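PDB 5GIV: carboxypeptidase 1 from Deinococcus radiodurans str. R1, which probably removes amino acids one after another from the C-terminus of peptides, with broad specificity except for proline, as a zinc-dependent metallocarboxypeptidase of the M32 family. Local coordinates for residues T264-E267 with A268-L272; V294-S297 with Q298-W302; G214-V217 with I218-Y221. One frame throughout, in Å; residues are numbered along the deposited sequence.

Interaction 1 of 3, residues T264-E267 with A268-L272; sequences TLHE and AGHAL. With ZN (zinc ion), chain G.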
# COMPACT_ATOMS: atom_id res chain seq x y z
N THR A 264 4.28 19.90 1.30
CA THR A 264 2.89 19.45 1.28
C THR A 264 2.05 20.32 0.35
O THR A 264 1.30 19.79 -0.48
CB THR A 264 2.33 19.44 2.71
OG1 THR A 264 2.98 18.41 3.46
CG2 THR A 264 0.83 19.19 2.72
N LEU A 265 2.19 21.65 0.43
CA LEU A 265 1.43 22.51 -0.47
C LEU A 265 1.80 22.24 -1.92
O LEU A 265 0.92 22.15 -2.78
CB LEU A 265 1.68 23.99 -0.12
CG LEU A 265 1.39 24.46 1.31
CD1 LEU A 265 1.43 25.98 1.40
CD2 LEU A 265 0.06 23.94 1.78
N HIS A 266 3.08 22.02 -2.18
CA HIS A 266 3.53 21.73 -3.54
C HIS A 266 2.89 20.45 -4.07
O HIS A 266 2.24 20.47 -5.13
CB HIS A 266 5.06 21.62 -3.55
CG HIS A 266 5.64 21.35 -4.91
ND1 HIS A 266 6.23 22.33 -5.67
CD2 HIS A 266 5.72 20.21 -5.63
CE1 HIS A 266 6.66 21.80 -6.80
NE2 HIS A 266 6.36 20.52 -6.81
N GLU A 267 3.06 19.33 -3.36
CA GLU A 267 2.50 18.06 -3.85
C GLU A 267 0.97 18.08 -3.88
O GLU A 267 0.36 17.46 -4.77
CB GLU A 267 2.98 16.88 -2.99
CG GLU A 267 4.49 16.64 -2.99
CD GLU A 267 5.07 16.44 -4.38
OE1 GLU A 267 4.36 15.92 -5.27
OE2 GLU A 267 6.24 16.80 -4.58
N ALA A 268 0.33 18.76 -2.93
CA ALA A 268 -1.12 18.92 -2.99
C ALA A 268 -1.52 19.62 -4.28
O ALA A 268 -2.55 19.28 -4.89
CB ALA A 268 -1.63 19.68 -1.77
N GLY A 269 -0.73 20.60 -4.72
CA GLY A 269 -1.01 21.26 -5.98
C GLY A 269 -1.00 20.29 -7.14
O GLY A 269 -1.89 20.32 -8.00
N HIS A 270 0.02 19.44 -7.21
CA HIS A 270 0.01 18.34 -8.17
C HIS A 270 -1.28 17.54 -8.05
O HIS A 270 -1.92 17.22 -9.06
CB HIS A 270 1.22 17.43 -7.97
CG HIS A 270 2.51 17.98 -8.50
ND1 HIS A 270 2.65 18.42 -9.80
CD2 HIS A 270 3.72 18.16 -7.91
CE1 HIS A 270 3.89 18.83 -9.99
NE2 HIS A 270 4.56 18.68 -8.86
N ALA A 271 -1.67 17.21 -6.82
CA ALA A 271 -2.80 16.31 -6.63
C ALA A 271 -4.12 16.98 -6.97
O ALA A 271 -5.03 16.33 -7.49
CB ALA A 271 -2.83 15.80 -5.19
N LEU A 272 -4.23 18.28 -6.69
CA LEU A 272 -5.44 19.01 -7.05
C LEU A 272 -5.69 18.92 -8.55
O LEU A 272 -6.82 18.69 -8.99
CB LEU A 272 -5.32 20.46 -6.62
CG LEU A 272 -5.46 20.68 -5.12
CD1 LEU A 272 -5.08 22.10 -4.78
CD2 LEU A 272 -6.91 20.38 -4.71
ZN ZN G . 6.67 19.16 -8.56
O HOH W 1 7.09 17.17 -7.27
O HOH W 2 8.60 19.72 -8.18
O HOH W 3 7.01 17.07 -9.78
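H266 and H270, one helical turn apart, grip the same zinc ion through their NE2 atoms, each 2.2 Å from the metal. With E267 between them they spell the HExxH motif of zinc metallopeptidases, in which the i, i+4 spacing puts both imidazoles on one side of a helix. The ring planes stand 72° apart, and the NE2 atoms of H266 and H270 come within 3.3 Å of each other because they share the metal. H266 reaches it with CG anti to the backbone N (chi1 -179°), whereas H270 has CG anti to the carbonyl carbon. ND1 of H266 is hydrogen-bonded to E303 and ND1 of H270 to H295, second-shell partners that fix how the rings are turned. E267, predicted to be the proton donor/acceptor, bends at chi2 so that OE1 lies 3.5 Å from CD2 of H270, while OE2 accepts a hydrogen bond of 2.8 Å from water 1, itself a zinc ligand. This is the watery side of the contact, where three waters complete the coordination together with E296. Away from the metal the helix is buried and closely packed. L265 meets V217, I218 and Y221 of helix 207-221, and small A268, whose N bonds to T264 O at 2.8 Å, lets I218 come close. E267, H270 and A271 pack on M238 of strand 238-242, A271 also meets V246 and I248 of strand 245-250, and helix 292-306 covers H266 and H270 through S299.

Interaction 2 of 3, residues V294-S297 with Q298-W302; sequences VHES and QSRLW. With ZN (zinc ion), chain G.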
# COMPACT_ATOMS: atom_id res chain seq x y z
N VAL A 294 2.77 22.03 -17.32
CA VAL A 294 1.45 22.36 -16.78
C VAL A 294 1.30 21.77 -15.39
O VAL A 294 0.78 22.42 -14.48
CB VAL A 294 0.34 21.88 -17.74
CG1 VAL A 294 -1.02 22.07 -17.09
CG2 VAL A 294 0.40 22.63 -19.04
N HIS A 295 1.78 20.53 -15.19
CA HIS A 295 1.66 19.92 -13.87
C HIS A 295 2.40 20.73 -12.82
O HIS A 295 1.83 21.12 -11.80
CB HIS A 295 2.18 18.48 -13.91
CG HIS A 295 1.23 17.50 -13.30
ND1 HIS A 295 0.85 17.56 -11.98
CD2 HIS A 295 0.53 16.48 -13.85
CE1 HIS A 295 -0.03 16.61 -11.74
NE2 HIS A 295 -0.24 15.93 -12.86
N GLU A 296 3.68 21.04 -13.07
CA GLU A 296 4.45 21.83 -12.13
C GLU A 296 3.92 23.25 -11.99
O GLU A 296 4.23 23.93 -11.00
CB GLU A 296 5.92 21.87 -12.56
CG GLU A 296 6.84 22.51 -11.54
CD GLU A 296 7.13 21.60 -10.36
OE1 GLU A 296 8.09 21.88 -9.62
OE2 GLU A 296 6.39 20.61 -10.16
N SER A 297 3.15 23.74 -12.97
CA SER A 297 2.54 25.05 -12.82
C SER A 297 1.55 25.05 -11.67
O SER A 297 1.35 26.08 -11.02
CB SER A 297 1.82 25.46 -14.11
OG SER A 297 0.56 24.81 -14.22
N GLN A 298 0.94 23.90 -11.41
CA GLN A 298 -0.09 23.81 -10.39
C GLN A 298 0.50 23.58 -9.01
O GLN A 298 0.04 24.17 -8.02
CB GLN A 298 -1.07 22.71 -10.78
CG GLN A 298 -1.77 23.08 -12.08
CD GLN A 298 -2.33 24.51 -12.03
OE1 GLN A 298 -3.16 24.82 -11.18
NE2 GLN A 298 -1.86 25.36 -12.93
N SER A 299 1.54 22.76 -8.91
CA SER A 299 2.25 22.67 -7.63
C SER A 299 2.82 24.02 -7.24
O SER A 299 2.71 24.44 -6.09
CB SER A 299 3.33 21.59 -7.71
OG SER A 299 4.14 21.79 -8.84
N ARG A 300 3.41 24.73 -8.20
CA ARG A 300 4.01 26.03 -7.90
C ARG A 300 2.96 27.09 -7.64
O ARG A 300 3.20 28.03 -6.86
CB ARG A 300 4.93 26.44 -9.05
CG ARG A 300 6.18 25.58 -9.15
CD ARG A 300 6.97 25.62 -7.85
NE ARG A 300 8.34 25.16 -8.04
CZ ARG A 300 9.29 25.17 -7.10
NH1 ARG A 300 9.02 25.64 -5.89
NH2 ARG A 300 10.51 24.75 -7.39
N LEU A 301 1.80 26.99 -8.28
CA LEU A 301 0.75 27.97 -8.01
C LEU A 301 0.30 27.88 -6.55
O LEU A 301 0.32 28.87 -5.82
CB LEU A 301 -0.42 27.75 -8.97
CG LEU A 301 -1.60 28.73 -8.94
CD1 LEU A 301 -2.35 28.76 -10.29
CD2 LEU A 301 -2.56 28.36 -7.79
N TRP A 302 -0.05 26.67 -6.10
CA TRP A 302 -0.53 26.52 -4.73
C TRP A 302 0.59 26.65 -3.71
O TRP A 302 0.35 27.11 -2.59
CB TRP A 302 -1.25 25.19 -4.58
CG TRP A 302 -2.57 25.14 -5.31
CD1 TRP A 302 -2.81 24.54 -6.52
CD2 TRP A 302 -3.80 25.75 -4.91
NE1 TRP A 302 -4.13 24.72 -6.88
CE2 TRP A 302 -4.76 25.46 -5.91
CE3 TRP A 302 -4.19 26.50 -3.80
CZ2 TRP A 302 -6.08 25.89 -5.83
CZ3 TRP A 302 -5.52 26.93 -3.72
CH2 TRP A 302 -6.45 26.63 -4.73
ZN ZN G . 6.67 19.16 -8.56
O HOH W 4 9.67 24.10 -10.19
O HOH W 2 8.60 19.72 -8.18
O HOH W 1 7.09 17.17 -7.27
O HOH W 3 7.01 17.07 -9.78
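E296 and S299 meet beside the zinc ion, which E296 OE2 binds at 2.2 Å as the third protein ligand after H266 and H270. The carboxylate gets there with CG anti to the backbone N (chi1 -172°) and a bend at chi2. Among hydrogen bonds, S299 OG, 2.9 Å from E296 OE2, donates to E296 O, which R300 N also approaches from the same face of the carbonyl plane. Serine is small enough to fit beside H266 and H270, which it touches, while its OG gives E296 O a second donor. Farther from the metal, Q298 folds back so that NE2 donates to S297 OG at 2.8 Å, while its OE1 bonds to Y464. The charged pair is looser: R300 runs alongside E296, but E296 OE1 lies 3.6 Å from R300 NE and well out of the guanidinium plane, giving a long salt bridge of charges alone. Water 4 bridges the two, donating to E296 OE1 and accepting from R300 NE at 2.7 Å; R300 NH1 pairs with E303. The two oxygens of E296 thus divide their work: OE1 takes metal-bound water 2 as well as water 4, which with R300 probably helps hold that end in place while OE2 stays on the zinc.

Interaction 3 of 3, residues G214-V217 with I218-Y221; sequences GERV and IRDY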
# COMPACT_ATOMS: atom_id res chain seq x y z
N GLY A 214 -0.49 21.20 8.09
CA GLY A 214 -0.43 21.10 6.64
C GLY A 214 -1.68 20.50 6.03
O GLY A 214 -2.11 20.90 4.94
N GLU A 215 -2.27 19.51 6.70
CA GLU A 215 -3.48 18.88 6.17
C GLU A 215 -4.70 19.78 6.29
O GLU A 215 -5.63 19.68 5.48
CB GLU A 215 -3.72 17.55 6.86
CG GLU A 215 -2.73 16.49 6.45
CD GLU A 215 -3.14 15.12 6.91
OE1 GLU A 215 -2.55 14.14 6.41
OE2 GLU A 215 -4.09 15.03 7.73
N ARG A 216 -4.72 20.67 7.28
CA ARG A 216 -5.81 21.64 7.35
C ARG A 216 -5.72 22.64 6.20
O ARG A 216 -6.75 23.03 5.63
CB ARG A 216 -5.79 22.35 8.70
CG ARG A 216 -6.06 21.43 9.89
CD ARG A 216 -6.38 22.23 11.14
NE ARG A 216 -5.26 23.03 11.62
CZ ARG A 216 -4.37 22.60 12.51
NH1 ARG A 216 -4.46 21.38 13.02
NH2 ARG A 216 -3.38 23.39 12.90
N VAL A 217 -4.51 23.06 5.83
CA VAL A 217 -4.35 24.03 4.75
C VAL A 217 -4.77 23.42 3.42
O VAL A 217 -5.58 24.00 2.69
CB VAL A 217 -2.91 24.56 4.71
CG1 VAL A 217 -2.70 25.42 3.47
CG2 VAL A 217 -2.59 25.34 5.99
N ILE A 218 -4.23 22.25 3.07
CA ILE A 218 -4.56 21.72 1.75
C ILE A 218 -6.01 21.26 1.72
O ILE A 218 -6.65 21.26 0.66
CB ILE A 218 -3.60 20.59 1.33
CG1 ILE A 218 -3.83 19.34 2.17
CG2 ILE A 218 -2.15 21.08 1.36
CD1 ILE A 218 -2.95 18.17 1.78
N ARG A 219 -6.55 20.86 2.86
CA ARG A 219 -7.98 20.60 2.93
C ARG A 219 -8.77 21.84 2.52
O ARG A 219 -9.69 21.75 1.70
CB ARG A 219 -8.36 20.14 4.34
CG ARG A 219 -9.82 19.79 4.50
CD ARG A 219 -10.52 20.78 5.41
NE ARG A 219 -10.27 20.52 6.83
CZ ARG A 219 -9.73 21.41 7.66
NH1 ARG A 219 -9.39 22.60 7.22
NH2 ARG A 219 -9.55 21.10 8.94
N ASP A 220 -8.40 23.01 3.06
CA ASP A 220 -9.04 24.25 2.64
C ASP A 220 -8.75 24.56 1.17
O ASP A 220 -9.59 25.13 0.48
CB ASP A 220 -8.59 25.44 3.50
CG ASP A 220 -8.97 25.29 4.96
OD1 ASP A 220 -9.77 24.40 5.28
OD2 ASP A 220 -8.48 26.11 5.77
N TYR A 221 -7.54 24.24 0.70
CA TYR A 221 -7.24 24.42 -0.72
C TYR A 221 -8.28 23.71 -1.59
O TYR A 221 -8.70 24.22 -2.63
CB TYR A 221 -5.84 23.90 -1.04
CG TYR A 221 -4.67 24.86 -0.81
CD1 TYR A 221 -4.87 26.11 -0.24
CD2 TYR A 221 -3.38 24.50 -1.17
CE1 TYR A 221 -3.79 26.98 -0.04
CE2 TYR A 221 -2.31 25.35 -0.98
CZ TYR A 221 -2.52 26.59 -0.42
OH TYR A 221 -1.44 27.43 -0.24
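V217 and Y221 make the apolar contact, one turn apart and pointing the same way. Methyl CG1 of V217 sits over one face of the Y221 ring, 4.2 Å from its centroid and 19° off the normal, a CH-pi contact displaced toward the rim. CG1 is anti to the backbone N (chi1 172°), which swings it along the helix to the tyrosine. A beta-branched valine and a flat ring suit this buried side, where L265 and F312 lie against both. Hydrogen bonds come next: the regular i to i+4 set of an alpha-helix, from I218 N to G214 O through to Y221 N to V217 O at 2.8 Å. These are the last turns of helix 207-221 in the largely helical M32 fold, with I218 facing the zinc-binding helix 257-275. On the outer side the interactions are charged. R219 doubles back, bent at chi2 and chi3, and lays one guanidinium face over R216 CA; its NH2 is 3.6 Å from R216 CG. R219 NH1 forms a salt bridge of 2.7 Å with OD1 of D220, met from above the carboxylate plane, while OD2 bonds to Y316. An alanine in place of D220 would probably leave R219 NH1 without its carboxylate mate and Y316 OH without this hydrogen bond. R216 turns its own charge to D319 of helix 310-323, and R216 NE and R219 NH2, like charges, stay 5.4 Å apart.

In the fold
Along the chain the order is interaction 3, then 1, then 2, on helices 207-221, 257-275 and 292-306; the strands of the small sheet come between the first two helices in sequence. Interactions 1 and 2 lie with centres about 8 Å apart and share the zinc ion and three waters, so the consecutive helices 257-275 and 292-306 build the metal site jointly. Interaction 3 lies farther from the zinc, with the Y221 side chain about 13 Å from it; its centre is about 10 Å from that of interaction 1 and about 16 Å from that of interaction 2. It meets 264-272 through apolar side chains and 298-302 through a probable hydrogen bond of 3.0 Å between Y221 OH and W302 O.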